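Local coordinates for lipoprotein (PDB 7ADK) that probably cleaves proteins as a lipoprotein peptidase of the chymotrypsin-like clan, here in complex with a second protein, at residues Y633-T639 with Y752-A758; P266-L272 with S663-E669; T510-E515 with D817-K822. All coordinates share one frame; numbering follows the deposited sequence.

Interaction 1: Y633-T639 with Y752-A758; sequences YIVGYPT and YAPAGGA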
loop_
_atom_site.group_PDB
_atom_site.type_symbol
_atom_site.label_atom_id
_atom_site.label_comp_id
_atom_site.label_asym_id
_atom_site.label_seq_id
_atom_site.Cartn_x
_atom_site.Cartn_y
_atom_site.Cartn_z
ATOM N N TYR B 633 5.534 16.742 -11.895
ATOM C CA TYR B 633 4.146 16.361 -11.737
ATOM C C TYR B 633 3.883 15.491 -10.497
ATOM O O TYR B 633 3.396 14.376 -10.623
ATOM C CB TYR B 633 3.486 15.887 -13.066
ATOM C CG TYR B 633 4.322 15.206 -14.111
ATOM C CD1 TYR B 633 5.049 15.948 -15.046
ATOM C CD2 TYR B 633 4.328 13.817 -14.179
ATOM C CE1 TYR B 633 5.857 15.294 -15.994
ATOM C CE2 TYR B 633 5.218 13.176 -15.045
ATOM C CZ TYR B 633 6.028 13.908 -15.924
ATOM O OH TYR B 633 7.057 13.299 -16.585
ATOM N N ILE B 634 4.178 15.996 -9.277
ATOM C CA ILE B 634 3.415 15.550 -8.081
ATOM C C ILE B 634 2.085 16.227 -8.199
ATOM O O ILE B 634 1.805 17.275 -7.642
ATOM C CB ILE B 634 3.962 15.835 -6.669
ATOM C CG1 ILE B 634 5.307 15.149 -6.523
ATOM C CG2 ILE B 634 3.007 15.249 -5.600
ATOM C CD1 ILE B 634 5.873 15.208 -5.102
ATOM N N VAL B 635 1.299 15.594 -9.015
ATOM C CA VAL B 635 -0.051 15.953 -9.345
ATOM C C VAL B 635 -0.742 14.663 -9.656
ATOM O O VAL B 635 -0.112 13.636 -9.910
ATOM C CB VAL B 635 -0.147 16.900 -10.545
ATOM C CG1 VAL B 635 0.308 18.324 -10.239
ATOM C CG2 VAL B 635 0.721 16.406 -11.674
ATOM N N GLY B 636 -2.056 14.716 -9.644
ATOM C CA GLY B 636 -2.841 13.529 -9.855
ATOM C C GLY B 636 -2.878 12.662 -8.616
ATOM O O GLY B 636 -1.878 12.382 -7.961
ATOM N N TYR B 637 -4.076 12.184 -8.348
ATOM C CA TYR B 637 -4.320 11.137 -7.385
ATOM C C TYR B 637 -5.057 10.018 -8.118
ATOM O O TYR B 637 -6.268 10.114 -8.324
ATOM C CB TYR B 637 -5.084 11.714 -6.193
ATOM C CG TYR B 637 -4.424 12.876 -5.475
ATOM C CD1 TYR B 637 -4.586 14.188 -5.958
ATOM C CD2 TYR B 637 -3.786 12.667 -4.244
ATOM C CE1 TYR B 637 -4.165 15.290 -5.192
ATOM C CE2 TYR B 637 -3.374 13.767 -3.472
ATOM C CZ TYR B 637 -3.580 15.082 -3.932
ATOM O OH TYR B 637 -3.279 16.134 -3.131
ATOM N N PRO B 638 -4.378 8.976 -8.601
ATOM C CA PRO B 638 -5.066 7.809 -9.115
ATOM C C PRO B 638 -5.744 7.052 -7.972
ATOM O O PRO B 638 -5.307 7.116 -6.827
ATOM C CB PRO B 638 -3.994 6.999 -9.826
ATOM C CG PRO B 638 -2.711 7.366 -9.097
ATOM C CD PRO B 638 -2.942 8.789 -8.614
ATOM N N THR B 639 -6.788 6.291 -8.270
ATOM C CA THR B 639 -7.347 5.336 -7.306
ATOM C C THR B 639 -6.283 4.337 -6.856
ATOM O O THR B 639 -5.429 3.920 -7.636
ATOM C CB THR B 639 -8.542 4.575 -7.880
ATOM O OG1 THR B 639 -8.207 3.964 -9.103
ATOM C CG2 THR B 639 -9.744 5.486 -8.103
ATOM N N TYR B 752 5.262 8.122 -16.208
ATOM C CA TYR B 752 3.921 8.547 -15.775
ATOM C C TYR B 752 2.755 7.872 -16.495
ATOM O O TYR B 752 2.116 8.438 -17.382
ATOM C CB TYR B 752 3.842 10.067 -15.871
ATOM C CG TYR B 752 2.844 10.749 -14.949
ATOM C CD1 TYR B 752 2.935 10.606 -13.554
ATOM C CD2 TYR B 752 1.840 11.559 -15.486
ATOM C CE1 TYR B 752 1.998 11.231 -12.709
ATOM C CE2 TYR B 752 0.901 12.182 -14.653
ATOM C CZ TYR B 752 0.970 12.012 -13.264
ATOM O OH TYR B 752 0.016 12.581 -12.496
ATOM N N ALA B 753 2.420 6.664 -16.051
ATOM C CA ALA B 753 1.185 5.987 -16.415
ATOM C C ALA B 753 0.322 5.644 -15.175
ATOM O O ALA B 753 0.115 4.473 -14.858
ATOM C CB ALA B 753 1.546 4.805 -17.308
ATOM N N PRO B 754 -0.176 6.646 -14.427
ATOM C CA PRO B 754 -1.071 6.454 -13.289
ATOM C C PRO B 754 -2.470 5.989 -13.728
ATOM O O PRO B 754 -3.337 6.772 -14.115
ATOM C CB PRO B 754 -1.109 7.808 -12.584
ATOM C CG PRO B 754 -0.885 8.797 -13.713
ATOM C CD PRO B 754 0.125 8.060 -14.570
ATOM N N ALA B 755 -2.716 4.693 -13.623
ATOM C CA ALA B 755 -3.987 4.073 -13.974
ATOM C C ALA B 755 -5.171 4.562 -13.118
ATOM O O ALA B 755 -5.033 4.758 -11.913
ATOM C CB ALA B 755 -3.819 2.560 -13.864
ATOM N N GLY B 756 -6.356 4.681 -13.723
ATOM C CA GLY B 756 -7.645 4.784 -13.031
ATOM C C GLY B 756 -7.827 6.032 -12.168
ATOM O O GLY B 756 -8.098 5.946 -10.971
ATOM N N GLY B 757 -7.604 7.203 -12.748
ATOM C CA GLY B 757 -7.626 8.502 -12.076
ATOM C C GLY B 757 -6.461 9.365 -12.563
ATOM O O GLY B 757 -5.891 9.079 -13.616
ATOM N N ALA B 758 -6.099 10.422 -11.830
ATOM C CA ALA B 758 -4.992 11.325 -12.191
ATOM C C ALA B 758 -5.082 11.995 -13.575
ATOM O O ALA B 758 -4.117 12.604 -14.029
ATOM C CB ALA B 758 -3.649 10.618 -11.989
#
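The ring of Tyr752 is sandwiched: Pro754 CD of its own loop lies above the middle of one face, and the edge of Tyr633 comes down on the opposite face. The centroids of the two tyrosines are 4.6 Å apart and their planes meet at 59°, an edge-to-face pair in which Tyr633 CE2 approaches Tyr752 CG to 3.4 Å. At the edge of the Tyr752 ring, near its plane, stands the carbonyl of Val635. Tyr752 OH donates to Val635 O over 2.8 Å, from above the carbonyl plane and not along a lone pair. CG of Tyr752 lies anti to its backbone N (chi1 -154°), which carries the ring across to 633-639. Tyr774 makes a further edge-to-face pair with Tyr752, and Tyr633 OH turns weakly to Asn667.

Farther along, Pro638 rests against Pro754 and Ala758, its CG 3.9 Å from Pro754 CB and its CD also against Ala758 CB. Gly636 CA sits 3.7 Å from Ala758 CB, a closeness that its lack of a side chain allows. The far end is polar: Gly756 O is gripped twice by Thr639, by N at 3.0 Å and by OG1 at 2.7 Å, the hydroxyl lying in the carbonyl plane on a lone pair.

Gly757-Ala758 begin a sequence resembling the Gly-X-Ser-Gly of chymotrypsin-like proteases, just before strand 761-765, so this is probably the approach to the nucleophile loop. The phenol bond and the bifurcated threonine grip fix that approach at two separated points, with aromatic and proline packing between them.

Interaction 2: P266-L272 with S663-E669; sequences PSVVDSL and SLWINSE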
loop_
_atom_site.group_PDB
_atom_site.type_symbol
_atom_site.label_atom_id
_atom_site.label_comp_id
_atom_site.label_asym_id
_atom_site.label_seq_id
_atom_site.Cartn_x
_atom_site.Cartn_y
_atom_site.Cartn_z
ATOM N N PRO B 266 6.335 3.271 -14.690
ATOM C CA PRO B 266 5.440 4.245 -14.063
ATOM C C PRO B 266 5.926 4.657 -12.661
ATOM O O PRO B 266 6.418 3.822 -11.912
ATOM C CB PRO B 266 4.079 3.549 -13.982
ATOM C CG PRO B 266 4.138 2.488 -15.066
ATOM C CD PRO B 266 5.596 2.073 -15.050
ATOM N N SER B 267 5.749 5.915 -12.264
ATOM C CA SER B 267 6.391 6.509 -11.070
ATOM C C SER B 267 6.265 5.791 -9.704
ATOM O O SER B 267 5.404 4.946 -9.466
ATOM C CB SER B 267 5.863 7.940 -10.946
ATOM O OG SER B 267 6.240 8.579 -9.758
ATOM N N VAL B 268 7.086 6.222 -8.735
ATOM C CA VAL B 268 6.809 6.151 -7.283
ATOM C C VAL B 268 5.481 6.837 -6.898
ATOM O O VAL B 268 4.825 7.422 -7.754
ATOM C CB VAL B 268 8.083 6.533 -6.489
ATOM C CG1 VAL B 268 8.397 8.014 -6.502
ATOM C CG2 VAL B 268 8.088 6.067 -5.035
ATOM N N VAL B 269 5.022 6.704 -5.645
ATOM C CA VAL B 269 3.590 6.841 -5.317
ATOM C C VAL B 269 3.169 7.547 -4.016
ATOM O O VAL B 269 2.053 8.040 -3.943
ATOM C CB VAL B 269 2.982 5.444 -5.328
ATOM C CG1 VAL B 269 3.472 4.617 -4.151
ATOM C CG2 VAL B 269 1.468 5.483 -5.242
ATOM N N ASP B 270 3.972 7.565 -2.955
ATOM C CA ASP B 270 3.560 8.149 -1.659
ATOM C C ASP B 270 4.655 9.069 -1.099
ATOM O O ASP B 270 4.535 9.545 0.017
ATOM C CB ASP B 270 3.175 7.071 -0.617
ATOM C CG ASP B 270 1.988 6.120 -0.882
ATOM O OD1 ASP B 270 0.903 6.572 -1.303
ATOM O OD2 ASP B 270 2.123 4.908 -0.578
ATOM N N SER B 271 5.735 9.291 -1.850
ATOM C CA SER B 271 6.983 9.910 -1.396
ATOM C C SER B 271 7.230 11.243 -2.100
ATOM O O SER B 271 6.824 11.408 -3.240
ATOM C CB SER B 271 8.140 8.944 -1.642
ATOM O OG SER B 271 9.301 9.443 -1.027
ATOM N N LEU B 272 7.872 12.201 -1.429
ATOM C CA LEU B 272 8.234 13.521 -1.967
ATOM C C LEU B 272 9.749 13.634 -2.173
ATOM O O LEU B 272 10.498 13.566 -1.210
ATOM C CB LEU B 272 7.812 14.628 -0.985
ATOM C CG LEU B 272 6.344 14.628 -0.557
ATOM C CD1 LEU B 272 6.108 15.767 0.430
ATOM C CD2 LEU B 272 5.410 14.737 -1.751
ATOM N N SER B 663 -3.986 7.449 -4.066
ATOM C CA SER B 663 -2.527 7.568 -3.893
ATOM C C SER B 663 -2.018 8.960 -4.297
ATOM O O SER B 663 -2.642 9.599 -5.129
ATOM C CB SER B 663 -1.810 6.542 -4.765
ATOM O OG SER B 663 -2.268 5.234 -4.536
ATOM N N LEU B 664 -0.883 9.436 -3.775
ATOM C CA LEU B 664 -0.221 10.695 -4.169
ATOM C C LEU B 664 0.866 10.451 -5.231
ATOM O O LEU B 664 2.059 10.561 -4.960
ATOM C CB LEU B 664 0.324 11.390 -2.907
ATOM C CG LEU B 664 1.003 12.759 -3.154
ATOM C CD1 LEU B 664 0.013 13.906 -3.161
ATOM C CD2 LEU B 664 2.016 13.036 -2.060
ATOM N N TRP B 665 0.460 10.083 -6.447
ATOM C CA TRP B 665 1.376 9.734 -7.545
ATOM C C TRP B 665 2.256 10.920 -7.991
ATOM O O TRP B 665 1.922 12.086 -7.833
ATOM C CB TRP B 665 0.604 9.101 -8.710
ATOM C CG TRP B 665 1.254 7.953 -9.430
ATOM C CD1 TRP B 665 2.067 8.038 -10.503
ATOM C CD2 TRP B 665 1.137 6.521 -9.161
ATOM N NE1 TRP B 665 2.466 6.783 -10.887
ATOM C CE2 TRP B 665 1.958 5.814 -10.074
ATOM C CE3 TRP B 665 0.394 5.740 -8.258
ATOM C CZ2 TRP B 665 2.120 4.433 -10.039
ATOM C CZ3 TRP B 665 0.531 4.344 -8.220
ATOM C CH2 TRP B 665 1.413 3.692 -9.086
ATOM N N ILE B 666 3.431 10.593 -8.500
ATOM C CA ILE B 666 4.590 11.463 -8.723
ATOM C C ILE B 666 5.185 11.160 -10.102
ATOM O O ILE B 666 4.543 10.553 -10.942
ATOM C CB ILE B 666 5.510 11.442 -7.450
ATOM C CG1 ILE B 666 6.866 12.187 -7.507
ATOM C CG2 ILE B 666 5.684 10.083 -6.775
ATOM C CD1 ILE B 666 7.594 12.316 -6.162
ATOM N N ASN B 667 6.395 11.621 -10.352
ATOM C CA ASN B 667 7.201 11.495 -11.552
ATOM C C ASN B 667 8.633 11.265 -11.068
ATOM O O ASN B 667 9.351 12.231 -10.788
ATOM C CB ASN B 667 7.030 12.825 -12.278
ATOM C CG ASN B 667 7.812 12.928 -13.556
ATOM O OD1 ASN B 667 7.931 11.981 -14.314
ATOM N ND2 ASN B 667 8.303 14.100 -13.890
ATOM N N SER B 668 8.970 10.028 -10.714
ATOM C CA SER B 668 10.255 9.659 -10.104
ATOM C C SER B 668 10.536 8.165 -10.133
ATOM O O SER B 668 9.631 7.345 -10.257
ATOM C CB SER B 668 10.314 10.112 -8.648
ATOM O OG SER B 668 10.674 11.460 -8.611
ATOM N N GLU B 669 11.813 7.841 -9.935
ATOM C CA GLU B 669 12.343 6.491 -9.774
ATOM C C GLU B 669 11.552 5.679 -8.736
ATOM O O GLU B 669 11.406 6.089 -7.587
ATOM C CB GLU B 669 13.806 6.535 -9.296
ATOM C CG GLU B 669 14.773 7.417 -10.070
ATOM C CD GLU B 669 16.217 7.365 -9.530
ATOM O OE1 GLU B 669 16.578 6.503 -8.711
ATOM O OE2 GLU B 669 17.028 8.206 -9.949
#
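Val269 lies over one face of the Trp665 indole, its CB 4.2 Å from the centroid of the six-membered ring and 24° off the normal, a CH-pi contact. Val268 O stands above the same face, offset toward the rim, so the indole is roofed by a methine and a carbonyl together. Beside this, Val268 and Ile666 run side by side and point the same way, with Val268 CG1 3.4 Å from Ile666 CG2; Ile666, with CG1 anti to the backbone N (chi1 174°), reaches on toward Ser271 O. At the far end of the apolar zone Leu272 and Leu664 cross at about a right angle, Leu272 CD2 being 3.8 Å from Leu664 CD2.

Outward from this core, one firm backbone bond ties the segments: Val268 N donates to Ser668 O at 3.2 Å, N-H...O 162°. Ser668 OG donates to Asn667 O of its own segment. Several polar ends turn to other parts of the fold: Asp270 OD2 bonds Tyr673, Ser663 OG bonds Asp643, and Glu669 OE1 reaches a polar side chain of the other protein chain. Apolar packing therefore does most of the joining here, while the buried Asp270 and Ser663 find their partners outside the two segments.

Interaction 3: T510-E515 with D817-K822; sequences TDFINE and DQQKEK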
loop_
_atom_site.group_PDB
_atom_site.type_symbol
_atom_site.label_atom_id
_atom_site.label_comp_id
_atom_site.label_asym_id
_atom_site.label_seq_id
_atom_site.Cartn_x
_atom_site.Cartn_y
_atom_site.Cartn_z
ATOM N N THR B 510 -13.069 23.959 -26.016
ATOM C CA THR B 510 -13.715 23.384 -27.200
ATOM C C THR B 510 -13.629 24.342 -28.377
ATOM O O THR B 510 -13.930 25.527 -28.267
ATOM C CB THR B 510 -15.182 23.040 -26.940
ATOM O OG1 THR B 510 -15.857 24.108 -26.312
ATOM C CG2 THR B 510 -15.331 21.798 -26.088
ATOM N N ASP B 511 -13.233 23.823 -29.532
ATOM C CA ASP B 511 -13.309 24.495 -30.831
ATOM C C ASP B 511 -12.626 25.872 -30.893
ATOM O O ASP B 511 -13.006 26.780 -31.626
ATOM C CB ASP B 511 -14.748 24.459 -31.336
ATOM C CG ASP B 511 -14.866 24.295 -32.845
ATOM O OD1 ASP B 511 -13.919 23.845 -33.508
ATOM O OD2 ASP B 511 -15.929 24.621 -33.388
ATOM N N PHE B 512 -11.538 26.001 -30.138
ATOM C CA PHE B 512 -10.786 27.234 -29.896
ATOM C C PHE B 512 -9.967 27.771 -31.081
ATOM O O PHE B 512 -9.399 28.858 -30.977
ATOM C CB PHE B 512 -9.909 27.023 -28.660
ATOM C CG PHE B 512 -8.818 25.996 -28.847
ATOM C CD1 PHE B 512 -7.580 26.357 -29.389
ATOM C CD2 PHE B 512 -9.053 24.665 -28.468
ATOM C CE1 PHE B 512 -6.571 25.397 -29.517
ATOM C CE2 PHE B 512 -8.045 23.704 -28.612
ATOM C CZ PHE B 512 -6.796 24.072 -29.124
ATOM N N ILE B 513 -9.908 27.056 -32.205
ATOM C CA ILE B 513 -9.269 27.477 -33.468
ATOM C C ILE B 513 -10.278 28.039 -34.492
ATOM O O ILE B 513 -9.875 28.648 -35.481
ATOM C CB ILE B 513 -8.471 26.276 -34.040
ATOM C CG1 ILE B 513 -7.337 25.823 -33.109
ATOM C CG2 ILE B 513 -7.865 26.514 -35.426
ATOM C CD1 ILE B 513 -6.299 26.878 -32.734
ATOM N N ASN B 514 -11.588 27.842 -34.292
ATOM C CA ASN B 514 -12.630 27.959 -35.326
ATOM C C ASN B 514 -13.041 29.395 -35.750
ATOM O O ASN B 514 -14.224 29.715 -35.891
ATOM C CB ASN B 514 -13.802 27.034 -34.955
ATOM C CG ASN B 514 -14.655 26.573 -36.132
ATOM O OD1 ASN B 514 -14.424 26.920 -37.280
ATOM N ND2 ASN B 514 -15.647 25.751 -35.901
ATOM N N GLU B 515 -12.053 30.267 -35.966
ATOM C CA GLU B 515 -12.161 31.391 -36.895
ATOM C C GLU B 515 -11.925 30.841 -38.315
ATOM O O GLU B 515 -11.286 29.819 -38.475
ATOM C CB GLU B 515 -11.170 32.514 -36.534
ATOM C CG GLU B 515 -11.259 33.714 -37.490
ATOM C CD GLU B 515 -10.520 34.976 -37.033
ATOM O OE1 GLU B 515 -9.380 34.892 -36.533
ATOM O OE2 GLU B 515 -11.058 36.091 -37.227
ATOM N N ASP B 817 -3.904 31.668 -34.810
ATOM C CA ASP B 817 -4.975 30.753 -35.237
ATOM C C ASP B 817 -6.138 30.635 -34.232
ATOM O O ASP B 817 -7.083 29.904 -34.472
ATOM C CB ASP B 817 -4.349 29.399 -35.581
ATOM C CG ASP B 817 -3.445 29.513 -36.808
ATOM O OD1 ASP B 817 -3.986 29.702 -37.921
ATOM O OD2 ASP B 817 -2.209 29.417 -36.667
ATOM N N GLN B 818 -6.094 31.339 -33.103
ATOM C CA GLN B 818 -7.051 31.196 -32.003
ATOM C C GLN B 818 -8.303 32.078 -32.217
ATOM O O GLN B 818 -8.212 33.197 -32.722
ATOM C CB GLN B 818 -6.271 31.412 -30.693
ATOM C CG GLN B 818 -6.998 31.117 -29.379
ATOM C CD GLN B 818 -7.822 32.283 -28.845
ATOM O OE1 GLN B 818 -7.752 33.412 -29.298
ATOM N NE2 GLN B 818 -8.636 32.069 -27.854
ATOM N N GLN B 819 -9.482 31.568 -31.844
ATOM C CA GLN B 819 -10.829 32.100 -32.139
ATOM C C GLN B 819 -11.166 33.467 -31.489
ATOM O O GLN B 819 -12.239 34.020 -31.709
ATOM C CB GLN B 819 -11.813 30.969 -31.782
ATOM C CG GLN B 819 -13.331 31.205 -31.716
ATOM C CD GLN B 819 -14.025 31.700 -32.975
ATOM O OE1 GLN B 819 -13.435 32.224 -33.898
ATOM N NE2 GLN B 819 -15.323 31.570 -33.059
ATOM N N LYS B 820 -10.264 34.052 -30.703
ATOM C CA LYS B 820 -10.388 35.375 -30.079
ATOM C C LYS B 820 -11.600 35.554 -29.144
ATOM O O LYS B 820 -12.089 36.666 -28.953
ATOM C CB LYS B 820 -10.282 36.456 -31.156
ATOM N N GLU B 821 -12.102 34.451 -28.581
ATOM C CA GLU B 821 -13.206 34.395 -27.611
ATOM C C GLU B 821 -13.196 33.080 -26.789
ATOM O O GLU B 821 -14.210 32.644 -26.253
ATOM C CB GLU B 821 -14.540 34.646 -28.342
ATOM C CG GLU B 821 -15.527 35.452 -27.500
ATOM C CD GLU B 821 -15.086 36.903 -27.300
ATOM O OE1 GLU B 821 -15.351 37.755 -28.162
ATOM O OE2 GLU B 821 -14.499 37.205 -26.254
ATOM N N LYS B 822 -12.034 32.421 -26.732
ATOM C CA LYS B 822 -11.829 31.006 -26.384
ATOM C C LYS B 822 -10.502 30.809 -25.624
ATOM O O LYS B 822 -9.650 30.013 -26.013
ATOM C CB LYS B 822 -11.918 30.146 -27.661
ATOM C CG LYS B 822 -13.326 29.888 -28.219
ATOM C CD LYS B 822 -14.131 28.870 -27.411
ATOM C CE LYS B 822 -15.406 28.456 -28.127
ATOM N NZ LYS B 822 -16.079 27.298 -27.515
#
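Phe512 O and the backbone N of Gln819 form the tight centre of this contact: the N-H points at the carbonyl over 2.8 Å at 157°, and the Gln818 CA adds a CA-H...O contact to the same oxygen. The return contact is of the same kind, Ile513 CA lying 3.4 Å from Asp817 O. Ile513, with CG1 anti to its carbonyl carbon (chi1 -62°), lays its CG2 and CD1 against that Asp817 carbonyl. On the Phe512 side, CB of Phe512 and CB of Lys822 meet at 3.8 Å, while the ring itself leads away to Tyr808. Lys822 bends at chi2 (-75°) and then runs extended past Phe512 to the buried Thr510, where NZ donates to Thr510 O at 2.9 Å, tilted from the carbonyl plane.

The loose, solvent side is where Gln819, likewise bent at chi2, lies beside the exposed Asn514 and Glu515. Gln819 OE1 comes within 3.3 Å of Asn514 O, both of them acceptors, and its approach to Glu515 N is too poorly angled to bond. The carboxylate of Asp511 stays at 6.5 Å from Lys822 NZ, measured to OD2, so no salt bridge forms; Asp511 OD2 instead accepts from Asn514 ND2 at 2.8 Å, on its syn side. For 817-822, Glu826 of helix 824-831 accepts from both Gln818 NE2 and Lys822 N, and Asp817 is held by Ser518 and Gln807.

The arrangement is a type I beta turn, Asp511 to Asn514, closed by the bond from Asn514 N to Asp511 O at 3.2 Å and braced by the Asn514-Asp511 side-chain bond. It docks onto the loop that leads into helix 824-831, joining the connection after strand 503-507 to the segment after strand 807-809.

Interactions 1 and 2 are neighbours in the buried interior, their centres about 9 Å apart, and they touch directly: Pro638 O probably accepts from Ser663 N, and the Tyr752 ring packs on the Ile666 carbonyl. Their segments alternate along the chain. Interaction 3 lies toward the surface, its centre about 30 Å from that of interaction 1 and about 36 Å from that of interaction 2, on the other side of the chain's centre from the latter. The chemistry follows the place: the interior pair combine aromatic and apolar packing with a few backbone-directed bonds, whereas 510-515 with 817-822 depends more on backbone bonds and long polar side chains.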